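PDB 3H5T: transcriptional regulator, LacI family from Corynebacterium glutamicum, which probably acts as an inositol-dependent transcriptional activator of the inositol phosphate synthase gene ino1, binding a palindromic promoter motif and so regulating cell wall biogenesis. Local coordinates for residues Y135-K139 with A216-V220; T25-Y30 with L40-L45; R312-I318 with S350-T356; V129-I134 with I147-P153; A259-E264 with G282-L287. All coordinates share one frame; numbering follows the deposited sequence.

Interaction 1 (Y135-K139 with A216-V220); sequences YSVAK and AQYQV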
# COMPACT_ATOMS: atom_id res chain seq x y z
N TYR A 135 4.10 -8.79 1.12
CA TYR A 135 3.72 -7.40 1.26
C TYR A 135 4.27 -6.64 2.45
O TYR A 135 3.89 -6.89 3.59
CB TYR A 135 2.20 -7.29 1.26
CG TYR A 135 1.70 -5.88 1.43
CD1 TYR A 135 2.12 -4.86 0.56
CD2 TYR A 135 0.80 -5.55 2.44
CE1 TYR A 135 1.64 -3.54 0.71
CE2 TYR A 135 0.32 -4.24 2.59
CZ TYR A 135 0.74 -3.25 1.73
OH TYR A 135 0.27 -1.97 1.88
N SER A 136 5.17 -5.71 2.17
CA SER A 136 5.74 -4.84 3.19
C SER A 136 6.23 -5.56 4.43
O SER A 136 5.73 -5.35 5.53
CB SER A 136 4.69 -3.80 3.57
OG SER A 136 5.22 -2.86 4.48
N VAL A 137 7.23 -6.41 4.26
CA VAL A 137 7.77 -7.16 5.37
C VAL A 137 9.17 -6.64 5.71
O VAL A 137 9.92 -6.19 4.82
CB VAL A 137 7.80 -8.65 5.03
CG1 VAL A 137 8.59 -9.43 6.05
CG2 VAL A 137 6.36 -9.16 4.96
N ALA A 138 9.52 -6.67 6.98
CA ALA A 138 10.83 -6.18 7.41
C ALA A 138 11.96 -6.98 6.80
O ALA A 138 11.82 -8.16 6.48
CB ALA A 138 10.93 -6.23 8.94
N LYS A 139 13.10 -6.33 6.63
CA LYS A 139 14.26 -7.00 6.10
C LYS A 139 14.67 -7.90 7.26
O LYS A 139 14.56 -7.49 8.42
CB LYS A 139 15.37 -5.99 5.79
CG LYS A 139 16.68 -6.60 5.28
CD LYS A 139 16.51 -7.32 3.95
CE LYS A 139 17.85 -7.70 3.36
NZ LYS A 139 17.76 -8.31 2.00
N ALA A 216 16.98 0.36 12.02
CA ALA A 216 15.64 0.02 11.56
C ALA A 216 15.68 -0.97 10.39
O ALA A 216 16.35 -0.73 9.38
CB ALA A 216 14.91 1.29 11.14
N GLN A 217 14.95 -2.07 10.54
CA GLN A 217 14.89 -3.10 9.50
C GLN A 217 13.68 -2.88 8.59
O GLN A 217 13.56 -3.50 7.54
CB GLN A 217 14.82 -4.50 10.12
CG GLN A 217 16.07 -4.94 10.87
CD GLN A 217 17.32 -4.78 10.03
OE1 GLN A 217 17.41 -5.31 8.92
NE2 GLN A 217 18.29 -4.04 10.55
N TYR A 218 12.78 -2.01 9.00
CA TYR A 218 11.63 -1.73 8.17
C TYR A 218 11.99 -0.61 7.22
O TYR A 218 11.79 0.57 7.51
CB TYR A 218 10.40 -1.36 9.01
CG TYR A 218 9.62 -2.56 9.55
CD1 TYR A 218 8.69 -3.23 8.75
CD2 TYR A 218 9.84 -3.03 10.85
CE1 TYR A 218 7.99 -4.34 9.23
CE2 TYR A 218 9.16 -4.14 11.34
CZ TYR A 218 8.23 -4.79 10.52
OH TYR A 218 7.58 -5.91 11.00
N GLN A 219 12.58 -0.97 6.08
CA GLN A 219 12.95 0.00 5.06
C GLN A 219 11.60 0.66 4.72
O GLN A 219 10.56 0.14 5.10
CB GLN A 219 13.53 -0.74 3.86
CG GLN A 219 14.71 -1.64 4.21
CD GLN A 219 14.99 -2.71 3.16
OE1 GLN A 219 16.00 -3.41 3.22
NE2 GLN A 219 14.10 -2.83 2.19
N VAL A 220 11.61 1.77 4.00
CA VAL A 220 10.38 2.49 3.66
C VAL A 220 10.24 3.49 4.80
O VAL A 220 10.41 4.69 4.59
CB VAL A 220 9.09 1.57 3.63
CG1 VAL A 220 7.84 2.40 3.37
CG2 VAL A 220 9.21 0.53 2.53
O HOH W 1 8.07 -7.78 9.06
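Ala-138 lays its methyl group on the face of the Tyr-218 ring: CB stands 3.4 Å from the ring centroid, only 12° off the normal, a CH-pi contact for which so small a side chain is well suited. Beside it the backbone N of Lys-139 donates to Gln-217 O over 3.0 Å. That bond is nearly straight at hydrogen (169°), although the N lies above the carbonyl plane. The same oxygen receives a weak bond from Gln-219 N, which closes an inverse gamma turn centred on Tyr-218. Two loops meet here, one leaving the end of strand 132-135 and the other leading into helix 221-235. They belong to the two lobes of the periplasmic-binding-protein fold, and the contact therefore bridges the lobes. CG of Tyr-218 lies beside its own backbone N (chi1 -83°), a turn that brings the ring back over Ala-138. A water links the phenol to the same residue, 2.7 Å from Tyr-218 OH and 2.8 Å from Ala-138 N. The aliphatic part of Lys-139 crosses Gln-217, whose CB comes 3.4 Å from Lys-139 O. Further out, Lys-139 NZ forms a salt bridge with Glu-163, and Ser-136 OG is hydrogen-bonded to Gln-159.

Interaction 2 (T25-Y30 with L40-L45); sequences TVSNAY and LRQRIL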
# COMPACT_ATOMS: atom_id res chain seq x y z
N THR A 25 -34.47 -10.96 -26.88
CA THR A 25 -34.10 -11.86 -27.96
C THR A 25 -32.67 -12.33 -27.70
O THR A 25 -32.38 -13.53 -27.74
CB THR A 25 -34.11 -11.16 -29.34
OG1 THR A 25 -35.31 -10.39 -29.50
CG2 THR A 25 -34.04 -12.20 -30.45
N VAL A 26 -31.80 -11.37 -27.42
CA VAL A 26 -30.39 -11.64 -27.14
C VAL A 26 -30.24 -12.53 -25.91
O VAL A 26 -29.44 -13.47 -25.90
CB VAL A 26 -29.58 -10.32 -26.91
CG1 VAL A 26 -28.12 -10.65 -26.54
CG2 VAL A 26 -29.63 -9.46 -28.15
N SER A 27 -31.02 -12.23 -24.88
CA SER A 27 -30.98 -13.02 -23.65
C SER A 27 -31.35 -14.48 -23.91
O SER A 27 -30.66 -15.41 -23.46
CB SER A 27 -31.93 -12.42 -22.61
OG SER A 27 -31.76 -13.06 -21.36
N ASN A 28 -32.44 -14.70 -24.65
CA ASN A 28 -32.89 -16.05 -24.96
C ASN A 28 -31.76 -16.85 -25.61
O ASN A 28 -31.63 -18.05 -25.39
CB ASN A 28 -34.11 -16.02 -25.88
CG ASN A 28 -35.33 -15.45 -25.19
OD1 ASN A 28 -35.39 -15.42 -23.97
ND2 ASN A 28 -36.31 -15.02 -25.97
N ALA A 29 -30.95 -16.17 -26.40
CA ALA A 29 -29.83 -16.82 -27.06
C ALA A 29 -28.96 -17.50 -26.01
O ALA A 29 -28.35 -18.53 -26.27
CB ALA A 29 -29.02 -15.79 -27.84
N TYR A 30 -28.91 -16.91 -24.81
CA TYR A 30 -28.10 -17.44 -23.71
C TYR A 30 -28.81 -18.34 -22.72
O TYR A 30 -28.25 -19.36 -22.32
CB TYR A 30 -27.47 -16.27 -22.93
CG TYR A 30 -26.38 -15.56 -23.69
CD1 TYR A 30 -25.07 -16.03 -23.66
CD2 TYR A 30 -26.67 -14.46 -24.49
CE1 TYR A 30 -24.07 -15.43 -24.42
CE2 TYR A 30 -25.68 -13.85 -25.25
CZ TYR A 30 -24.38 -14.34 -25.21
OH TYR A 30 -23.40 -13.76 -25.98
N LEU A 40 -30.46 -17.59 -35.77
CA LEU A 40 -30.44 -16.31 -35.08
C LEU A 40 -29.63 -16.42 -33.80
O LEU A 40 -29.01 -15.45 -33.36
CB LEU A 40 -31.87 -15.83 -34.74
CG LEU A 40 -31.94 -14.47 -34.01
CD1 LEU A 40 -31.40 -13.36 -34.90
CD2 LEU A 40 -33.40 -14.16 -33.61
N ARG A 41 -29.62 -17.61 -33.19
CA ARG A 41 -28.87 -17.81 -31.96
C ARG A 41 -27.39 -17.67 -32.30
O ARG A 41 -26.64 -16.99 -31.60
CB ARG A 41 -29.16 -19.19 -31.39
CG ARG A 41 -28.41 -19.50 -30.11
CD ARG A 41 -28.81 -20.87 -29.58
NE ARG A 41 -28.15 -21.15 -28.31
CZ ARG A 41 -26.87 -21.48 -28.19
NH1 ARG A 41 -26.10 -21.58 -29.27
NH2 ARG A 41 -26.34 -21.67 -26.99
N GLN A 42 -26.98 -18.32 -33.38
CA GLN A 42 -25.60 -18.27 -33.82
C GLN A 42 -25.19 -16.84 -34.16
O GLN A 42 -24.10 -16.39 -33.80
CB GLN A 42 -25.39 -19.17 -35.04
CG GLN A 42 -23.93 -19.45 -35.29
CD GLN A 42 -23.26 -20.01 -34.06
OE1 GLN A 42 -23.54 -21.14 -33.64
NE2 GLN A 42 -22.37 -19.22 -33.45
N ARG A 43 -26.07 -16.11 -34.85
CA ARG A 43 -25.79 -14.72 -35.20
C ARG A 43 -25.61 -13.85 -33.95
O ARG A 43 -24.72 -13.01 -33.89
CB ARG A 43 -26.93 -14.16 -36.06
CG ARG A 43 -26.63 -12.80 -36.66
CD ARG A 43 -27.79 -12.30 -37.48
NE ARG A 43 -28.09 -13.20 -38.59
CZ ARG A 43 -27.32 -13.33 -39.67
NH1 ARG A 43 -26.21 -12.61 -39.79
NH2 ARG A 43 -27.67 -14.19 -40.62
N ILE A 44 -26.46 -14.06 -32.95
CA ILE A 44 -26.38 -13.31 -31.70
C ILE A 44 -25.07 -13.66 -30.98
O ILE A 44 -24.39 -12.78 -30.47
CB ILE A 44 -27.58 -13.63 -30.78
CG1 ILE A 44 -28.85 -13.00 -31.36
CG2 ILE A 44 -27.32 -13.14 -29.36
CD1 ILE A 44 -30.11 -13.52 -30.75
N LEU A 45 -24.73 -14.94 -30.97
CA LEU A 45 -23.51 -15.40 -30.33
C LEU A 45 -22.25 -14.87 -31.02
O LEU A 45 -21.30 -14.44 -30.36
CB LEU A 45 -23.47 -16.92 -30.29
CG LEU A 45 -24.52 -17.58 -29.39
CD1 LEU A 45 -24.27 -19.08 -29.34
CD2 LEU A 45 -24.46 -16.97 -27.98
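Ile-44 is the main bump of this contact, pushed into a hollow formed by Thr-25, Val-26 and Ala-29 on the facing helix. The two helices belong to the LacI-type DNA-binding headpiece. Helix 23-31 is the second helix of the helix-turn-helix, the one that in this family reads the DNA groove, and helix 38-50 packs across it. The axes of segments 25-30 and 40-45 come within 9.3 Å, with a crossing angle of -99°, nearly perpendicular, and Ile-44 projects from helix 38-50 into the facing hollow. Ala-29 provides the floor: with nothing beyond CB, it lets Ile-44 CG2 settle at 3.5 Å from that atom. Val-26 forms a wall, its CG1 lying 3.8 Å from Ile-44 CG2. This valine also touches Leu-12, Ile-15 and Ala-16 of helix 11-19, so all three headpiece helices share it. Beside the hollow, Thr-25 turns its methyl toward helix 38-50, CG2 anti to the backbone N, and meets Leu-40 CD2 at 3.8 Å; the hydroxyl, on another branch, is bonded to Ser-22 N. At the other end Leu-45 places CD2 over one face of the Tyr-30 ring, 4.2 Å from the centroid, as the two side chains run past each other in opposite directions. Arg-41, extended from CG to NE, reaches alongside the C-terminal part of helix 23-31 and also leans on Pro-33 and Leu-36. In the central hollow, the long branch of Ile-44 ends with CD1 3.8 Å from Thr-25 O.

Interaction 3 (R312-I318 with S350-T356); sequences RDLTTVI and SFHPGST
His-352 turns the edge of its imidazole to Leu-314 O: ND1 donates over 3.1 Å, and the oxygen lies almost exactly in the ring plane. The pair sits at the end of an antiparallel ladder between strands 316-318 and 350-352, the margin of the seven-stranded sheet of one lobe. Thr-316 with His-352 and Ile-318 with Ser-350 are hydrogen-bonded pairs, while Val-317 with Phe-351 is non-hydrogen-bonded. Past the ladder, residues 312-315 and 353-356 lie beside strand 299-302 of the other lobe, Thr-315 bonding to the backbone of Gly-302, as expected of hinge crossovers in this family. The carboxylate of Asp-313 stands nearly perpendicular to the imidazole, planes 85° apart. On the other face of the sheet, Phe-351 has Val-317 CG2 at its ring edge, and the Thr-315 methyl approaches obliquely, CG2 to CZ 3.4 Å; helix 178-186 also packs on this ring. Thr-315 and Thr-356 lie alongside, pointing opposite ways, and exchange bonds: Thr-315 N gives to Thr-356 OG1 (3.0 Å) and Thr-356 N to Thr-315 OG1 (3.2 Å). The Thr-315 hydroxyl donates to Pro-353 O, and Thr-356 OG1 is also hydrogen-bonded to Leu-300 O. Gly-354 suits the bend: phi is positive, and Thr-315 CA and Leu-314 C leave a beta carbon no room. Nearby, Asp-313 O is gripped from opposite faces of its carbonyl plane, by Ser-355 N at 2.8 Å and Ser-355 OG at 3.0 Å.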
# COMPACT_ATOMS: atom_id res chain seq x y z
N ARG A 312 -9.85 15.28 1.64
CA ARG A 312 -9.52 16.34 2.60
C ARG A 312 -8.53 17.26 1.91
O ARG A 312 -8.19 18.32 2.43
CB ARG A 312 -8.87 15.74 3.85
CG ARG A 312 -9.52 16.15 5.17
CD ARG A 312 -8.70 17.17 5.97
NE ARG A 312 -8.41 18.38 5.22
CZ ARG A 312 -7.96 19.51 5.76
NH1 ARG A 312 -7.74 19.59 7.07
NH2 ARG A 312 -7.70 20.56 4.99
N ASP A 313 -8.08 16.85 0.73
CA ASP A 313 -7.09 17.61 -0.02
C ASP A 313 -5.87 17.81 0.87
O ASP A 313 -5.40 18.93 1.07
CB ASP A 313 -7.63 18.96 -0.46
CG ASP A 313 -6.72 19.65 -1.46
OD1 ASP A 313 -6.33 18.99 -2.44
OD2 ASP A 313 -6.38 20.83 -1.26
N LEU A 314 -5.38 16.70 1.41
CA LEU A 314 -4.21 16.69 2.28
C LEU A 314 -2.96 16.83 1.43
O LEU A 314 -2.88 16.25 0.34
CB LEU A 314 -4.15 15.35 3.03
CG LEU A 314 -2.98 15.06 3.97
CD1 LEU A 314 -3.24 15.80 5.26
CD2 LEU A 314 -2.87 13.54 4.23
N THR A 315 -1.97 17.59 1.90
CA THR A 315 -0.73 17.71 1.16
C THR A 315 -0.09 16.34 1.35
O THR A 315 0.05 15.89 2.49
CB THR A 315 0.18 18.78 1.76
OG1 THR A 315 -0.50 20.04 1.75
CG2 THR A 315 1.46 18.89 0.97
N THR A 316 0.28 15.67 0.27
CA THR A 316 0.83 14.33 0.40
C THR A 316 1.51 13.81 -0.89
O THR A 316 1.47 14.47 -1.93
CB THR A 316 -0.31 13.35 0.81
OG1 THR A 316 0.22 12.05 1.08
CG2 THR A 316 -1.38 13.26 -0.30
N VAL A 317 2.13 12.64 -0.80
CA VAL A 317 2.80 12.01 -1.94
C VAL A 317 1.88 10.93 -2.50
O VAL A 317 1.53 9.97 -1.81
CB VAL A 317 4.14 11.34 -1.50
CG1 VAL A 317 4.79 10.64 -2.68
CG2 VAL A 317 5.09 12.38 -0.92
N ILE A 318 1.47 11.07 -3.75
CA ILE A 318 0.59 10.06 -4.32
C ILE A 318 1.36 8.86 -4.83
O ILE A 318 2.30 8.98 -5.62
CB ILE A 318 -0.29 10.62 -5.46
CG1 ILE A 318 -1.13 11.78 -4.92
CG2 ILE A 318 -1.19 9.50 -6.02
CD1 ILE A 318 -2.18 12.27 -5.88
N SER A 350 3.85 10.96 -7.37
CA SER A 350 3.66 12.34 -7.78
C SER A 350 3.19 13.13 -6.56
O SER A 350 2.31 12.68 -5.83
CB SER A 350 2.63 12.44 -8.90
OG SER A 350 1.38 11.93 -8.48
N PHE A 351 3.79 14.29 -6.34
CA PHE A 351 3.43 15.11 -5.21
C PHE A 351 2.06 15.74 -5.40
O PHE A 351 1.66 16.06 -6.52
CB PHE A 351 4.49 16.20 -5.00
CG PHE A 351 4.30 16.99 -3.74
CD1 PHE A 351 4.21 16.34 -2.51
CD2 PHE A 351 4.22 18.38 -3.77
CE1 PHE A 351 4.03 17.06 -1.33
CE2 PHE A 351 4.03 19.11 -2.59
CZ PHE A 351 3.94 18.45 -1.37
N HIS A 352 1.33 15.90 -4.30
CA HIS A 352 -0.00 16.50 -4.33
C HIS A 352 0.03 17.73 -3.43
O HIS A 352 -0.17 17.63 -2.22
CB HIS A 352 -1.02 15.48 -3.81
CG HIS A 352 -2.44 15.94 -3.90
ND1 HIS A 352 -3.19 16.25 -2.78
CD2 HIS A 352 -3.26 16.11 -4.96
CE1 HIS A 352 -4.41 16.60 -3.16
NE2 HIS A 352 -4.47 16.53 -4.48
N PRO A 353 0.29 18.92 -4.01
CA PRO A 353 0.37 20.18 -3.27
C PRO A 353 -0.64 20.29 -2.14
O PRO A 353 -0.31 20.75 -1.05
CB PRO A 353 0.16 21.22 -4.36
CG PRO A 353 0.88 20.61 -5.51
CD PRO A 353 0.40 19.17 -5.46
N GLY A 354 -1.87 19.87 -2.40
CA GLY A 354 -2.91 19.89 -1.38
C GLY A 354 -3.22 21.23 -0.73
O GLY A 354 -2.91 22.29 -1.29
N SER A 355 -3.81 21.18 0.46
CA SER A 355 -4.19 22.39 1.17
C SER A 355 -3.89 22.38 2.67
O SER A 355 -4.71 22.81 3.48
CB SER A 355 -5.68 22.65 0.98
OG SER A 355 -6.43 21.64 1.62
N THR A 356 -2.71 21.89 3.04
CA THR A 356 -2.29 21.87 4.43
C THR A 356 -0.88 22.46 4.44
O THR A 356 -0.01 22.06 5.23
CB THR A 356 -2.32 20.41 5.03
OG1 THR A 356 -1.65 19.50 4.14
CG2 THR A 356 -3.75 19.94 5.22

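Interaction 4 (V129-I134 with I147-P153); sequences VDGVVI and IRARGLP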
# COMPACT_ATOMS: atom_id res chain seq x y z
N VAL A 129 -0.72 -22.52 -1.14
CA VAL A 129 -0.61 -21.65 -2.31
C VAL A 129 0.51 -22.05 -3.26
O VAL A 129 1.49 -22.68 -2.85
CB VAL A 129 -0.42 -20.17 -1.88
CG1 VAL A 129 -1.60 -19.73 -1.05
CG2 VAL A 129 0.87 -20.02 -1.07
N ASP A 130 0.36 -21.67 -4.53
CA ASP A 130 1.35 -21.96 -5.56
C ASP A 130 2.37 -20.83 -5.64
O ASP A 130 3.40 -20.96 -6.29
CB ASP A 130 0.68 -22.11 -6.94
CG ASP A 130 -0.34 -23.25 -6.99
OD1 ASP A 130 0.01 -24.39 -6.62
OD2 ASP A 130 -1.48 -23.00 -7.43
N GLY A 131 2.06 -19.72 -4.99
CA GLY A 131 2.95 -18.57 -5.00
C GLY A 131 2.58 -17.57 -3.93
O GLY A 131 1.48 -17.62 -3.38
N VAL A 132 3.49 -16.66 -3.62
CA VAL A 132 3.20 -15.68 -2.59
C VAL A 132 3.68 -14.27 -2.89
O VAL A 132 4.80 -14.06 -3.35
CB VAL A 132 3.81 -16.12 -1.24
CG1 VAL A 132 5.31 -16.27 -1.37
CG2 VAL A 132 3.46 -15.10 -0.14
N VAL A 133 2.82 -13.30 -2.63
CA VAL A 133 3.15 -11.89 -2.81
C VAL A 133 3.54 -11.42 -1.42
O VAL A 133 2.69 -11.40 -0.52
CB VAL A 133 1.93 -11.07 -3.30
CG1 VAL A 133 2.25 -9.59 -3.22
CG2 VAL A 133 1.57 -11.48 -4.72
N ILE A 134 4.81 -11.09 -1.22
CA ILE A 134 5.23 -10.64 0.09
C ILE A 134 4.94 -9.16 0.16
O ILE A 134 5.46 -8.37 -0.63
CB ILE A 134 6.72 -10.93 0.34
CG1 ILE A 134 6.93 -12.44 0.40
CG2 ILE A 134 7.17 -10.29 1.64
CD1 ILE A 134 8.37 -12.90 0.50
N ILE A 147 9.93 -18.82 3.40
CA ILE A 147 9.43 -18.91 2.03
C ILE A 147 10.52 -19.41 1.08
O ILE A 147 10.25 -20.16 0.15
CB ILE A 147 8.91 -17.53 1.54
CG1 ILE A 147 7.61 -17.20 2.28
CG2 ILE A 147 8.71 -17.54 0.04
CD1 ILE A 147 7.05 -15.84 1.95
N ARG A 148 11.76 -18.98 1.33
CA ARG A 148 12.91 -19.37 0.51
C ARG A 148 13.22 -20.86 0.71
O ARG A 148 13.55 -21.57 -0.24
CB ARG A 148 14.13 -18.54 0.90
CG ARG A 148 15.36 -18.77 0.06
CD ARG A 148 16.57 -18.05 0.63
NE ARG A 148 16.32 -16.62 0.81
CZ ARG A 148 16.17 -15.77 -0.20
NH1 ARG A 148 16.26 -16.20 -1.45
NH2 ARG A 148 15.93 -14.49 0.04
N ALA A 149 13.12 -21.31 1.96
CA ALA A 149 13.40 -22.69 2.31
C ALA A 149 12.37 -23.63 1.69
O ALA A 149 12.65 -24.80 1.48
CB ALA A 149 13.41 -22.86 3.82
N ARG A 150 11.17 -23.12 1.42
CA ARG A 150 10.12 -23.93 0.82
C ARG A 150 10.23 -23.84 -0.71
O ARG A 150 9.61 -24.62 -1.44
CB ARG A 150 8.74 -23.45 1.31
CG ARG A 150 7.57 -24.14 0.62
CD ARG A 150 6.21 -23.69 1.14
NE ARG A 150 5.15 -24.27 0.31
CZ ARG A 150 3.85 -24.24 0.61
NH1 ARG A 150 3.42 -23.66 1.72
NH2 ARG A 150 2.97 -24.81 -0.21
N GLY A 151 11.03 -22.90 -1.19
CA GLY A 151 11.19 -22.74 -2.63
C GLY A 151 9.90 -22.26 -3.28
O GLY A 151 9.58 -22.64 -4.40
N LEU A 152 9.16 -21.43 -2.56
CA LEU A 152 7.88 -20.89 -3.04
C LEU A 152 8.11 -19.66 -3.92
O LEU A 152 8.73 -18.69 -3.49
CB LEU A 152 7.01 -20.51 -1.84
CG LEU A 152 5.50 -20.27 -2.00
CD1 LEU A 152 4.82 -21.53 -2.52
CD2 LEU A 152 4.91 -19.87 -0.65
N PRO A 153 7.63 -19.69 -5.17
CA PRO A 153 7.82 -18.53 -6.05
C PRO A 153 7.30 -17.29 -5.32
O PRO A 153 6.17 -17.28 -4.82
CB PRO A 153 6.96 -18.87 -7.27
CG PRO A 153 7.01 -20.37 -7.31
CD PRO A 153 6.86 -20.75 -5.85
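Ile-134 and Ile-147 meet end on, tip to tip, their CD1 methyls 3.5 Å apart. Next along the strand, Val-132 points its CG1 at the helix side, 3.8 Å from Ile-147 CD1 and 3.7 Å from Leu-152 CD2. That methyl group lies between the valine's own backbone N and carbonyl carbon (chi1 60°), the rotation that directs it to both partners. Leu-152 lies roughly perpendicular to Val-132 and continues the apolar row to Val-129. Val-132 and Ile-134, branched at CB, each offer a methyl to Ile-147, while Val-133, on the other side, packs on helix 321-336. These segments are parts of a beta-alpha-beta unit, strand 132-135, helix 142-150 and strand 154-157, within the parallel part of the seven-stranded sheet of one lobe. The turn that brings the chain back to the sheet is a Schellman motif: Gly-151, with positive phi, ends the helix, and Leu-152 N returns to Ile-147 O. Leu-152 is thereby delivered to the strand, and Pro-153 follows beside Gly-131. Here the second strand is about to begin, and Val-132 N donates to Pro-153 O over 3.0 Å. At the outer end, Leu-152 CD1 lies 3.5 Å from Val-129 O. Arg-150 stretches past the same end, its guanidinium NH1 bonded to Val-124 O and Ala-127 O.

Interaction 5 (A259-E264 with G282-L287); sequences AKELLE and GVLEYL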
# COMPACT_ATOMS: atom_id res chain seq x y z
N ALA A 259 0.16 10.97 17.93
CA ALA A 259 0.08 12.36 17.48
C ALA A 259 -0.09 13.29 18.69
O ALA A 259 0.50 14.36 18.75
CB ALA A 259 -1.08 12.54 16.52
N LYS A 260 -0.89 12.86 19.65
CA LYS A 260 -1.11 13.65 20.85
C LYS A 260 0.20 13.81 21.61
O LYS A 260 0.58 14.91 21.98
CB LYS A 260 -2.16 12.97 21.74
CG LYS A 260 -2.26 13.56 23.14
CD LYS A 260 -3.23 12.76 24.02
CE LYS A 260 -4.64 12.81 23.47
NZ LYS A 260 -5.63 12.14 24.37
N GLU A 261 0.91 12.70 21.82
CA GLU A 261 2.17 12.74 22.56
C GLU A 261 3.22 13.68 21.96
O GLU A 261 3.87 14.42 22.69
CB GLU A 261 2.76 11.33 22.66
CG GLU A 261 3.65 11.15 23.87
CD GLU A 261 4.55 9.95 23.76
OE1 GLU A 261 4.04 8.83 23.52
OE2 GLU A 261 5.77 10.12 23.93
N LEU A 262 3.37 13.65 20.65
CA LEU A 262 4.35 14.48 19.96
C LEU A 262 4.05 15.98 20.05
O LEU A 262 4.95 16.79 20.29
CB LEU A 262 4.43 14.08 18.48
CG LEU A 262 5.36 14.90 17.60
CD1 LEU A 262 6.79 14.56 17.92
CD2 LEU A 262 5.07 14.62 16.14
N LEU A 263 2.79 16.34 19.84
CA LEU A 263 2.37 17.73 19.87
C LEU A 263 2.23 18.24 21.29
O LEU A 263 2.33 19.43 21.55
CB LEU A 263 1.05 17.89 19.12
CG LEU A 263 1.11 17.47 17.65
CD1 LEU A 263 -0.25 17.62 17.00
CD2 LEU A 263 2.16 18.32 16.92
N GLU A 264 1.98 17.31 22.21
CA GLU A 264 1.83 17.63 23.62
C GLU A 264 3.22 17.78 24.23
O GLU A 264 3.43 18.58 25.14
CB GLU A 264 1.07 16.49 24.31
CG GLU A 264 -0.03 16.93 25.26
CD GLU A 264 -0.95 15.79 25.64
OE1 GLU A 264 -0.45 14.71 26.02
OE2 GLU A 264 -2.18 15.98 25.56
N GLY A 282 -4.33 10.90 12.04
CA GLY A 282 -4.32 10.80 13.49
C GLY A 282 -3.97 12.17 14.04
O GLY A 282 -4.35 12.52 15.14
N VAL A 283 -3.23 12.94 13.24
CA VAL A 283 -2.83 14.29 13.61
C VAL A 283 -4.01 15.25 13.44
O VAL A 283 -4.12 16.24 14.18
CB VAL A 283 -1.67 14.81 12.72
CG1 VAL A 283 -1.39 16.26 13.04
CG2 VAL A 283 -0.43 13.97 12.94
N LEU A 284 -4.87 14.96 12.47
CA LEU A 284 -6.04 15.80 12.22
C LEU A 284 -7.12 15.50 13.26
O LEU A 284 -7.77 16.41 13.78
CB LEU A 284 -6.58 15.56 10.81
CG LEU A 284 -5.65 16.00 9.68
CD1 LEU A 284 -6.15 15.50 8.33
CD2 LEU A 284 -5.54 17.51 9.69
N GLU A 285 -7.28 14.22 13.58
CA GLU A 285 -8.26 13.82 14.56
C GLU A 285 -7.81 14.34 15.92
O GLU A 285 -8.64 14.59 16.80
CB GLU A 285 -8.39 12.30 14.61
CG GLU A 285 -9.59 11.81 15.41
CD GLU A 285 -9.74 10.29 15.39
OE1 GLU A 285 -9.63 9.70 14.29
OE2 GLU A 285 -9.97 9.70 16.46
N TYR A 286 -6.50 14.52 16.10
CA TYR A 286 -6.00 15.04 17.37
C TYR A 286 -6.15 16.55 17.44
O TYR A 286 -6.62 17.07 18.45
CB TYR A 286 -4.52 14.71 17.60
CG TYR A 286 -3.98 15.51 18.76
CD1 TYR A 286 -4.45 15.30 20.05
CD2 TYR A 286 -3.10 16.57 18.55
CE1 TYR A 286 -4.08 16.13 21.11
CE2 TYR A 286 -2.72 17.41 19.61
CZ TYR A 286 -3.22 17.18 20.87
OH TYR A 286 -2.87 18.01 21.91
N LEU A 287 -5.74 17.26 16.40
CA LEU A 287 -5.88 18.71 16.37
C LEU A 287 -7.34 19.05 16.66
O LEU A 287 -7.65 19.95 17.44
CB LEU A 287 -5.49 19.27 15.01
CG LEU A 287 -4.01 19.31 14.62
CD1 LEU A 287 -3.87 19.92 13.23
CD2 LEU A 287 -3.22 20.13 15.64
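Tyr-286 is a knob set into a hole lined by Ala-259, Lys-260, Leu-263 and Glu-264 of the facing helix. One ring face receives the alpha carbon of Lys-260 in a CH-pi contact, CA to centroid 3.8 Å and 11° off the normal. The lysine side chain then runs crosswise over the ring, CG 3.7 Å from Tyr-286 CE1, so its methylene groups serve as apolar cover. Leu-263 works at the ring edge instead, its CD1 3.4 Å from Tyr-286 CD2. The tyrosine's CG is anti to its backbone N (chi1 168°), which extends the ring across the gap between the helices.

Contacts of small and aliphatic groups make up the rest. Ala-259, small enough for the closest part of the crossing, puts CB 3.5 Å from Gly-282 O and 3.9 Å from Val-283 CG2. Leu-263 CD1 also meets Leu-287 CD2 at 4.1 Å. Leu-262 and Val-283 both touch Leu-195 of strand 192-197, which places helices 252-265 and 277-289 side by side on one face of the five-stranded sheet. Crossing at -65° between segments 259-264 and 282-287, they form part of the helical layer in an alpha/beta lobe of the periplasmic-binding-protein fold.

In the fold
Interaction 2 stands apart in the DNA-binding headpiece, its centre about 55 Å from that of interaction 1 and about 51 Å from that of interaction 3; residues 54-67, which lead from the headpiece to the core, are not modelled. The other four lie in the two-lobed core. Interaction 4 belongs to one lobe, and its strand runs directly into interaction 1, about 18 Å away between centres, where the lobes meet. Interaction 5 belongs to the other lobe and touches interaction 3 through Leu-284, which packs on Arg-312 and Leu-314. Interactions 1 and 3, about 25 Å apart between centres, both lie where the lobes meet. In relatives the effector binds between the lobes.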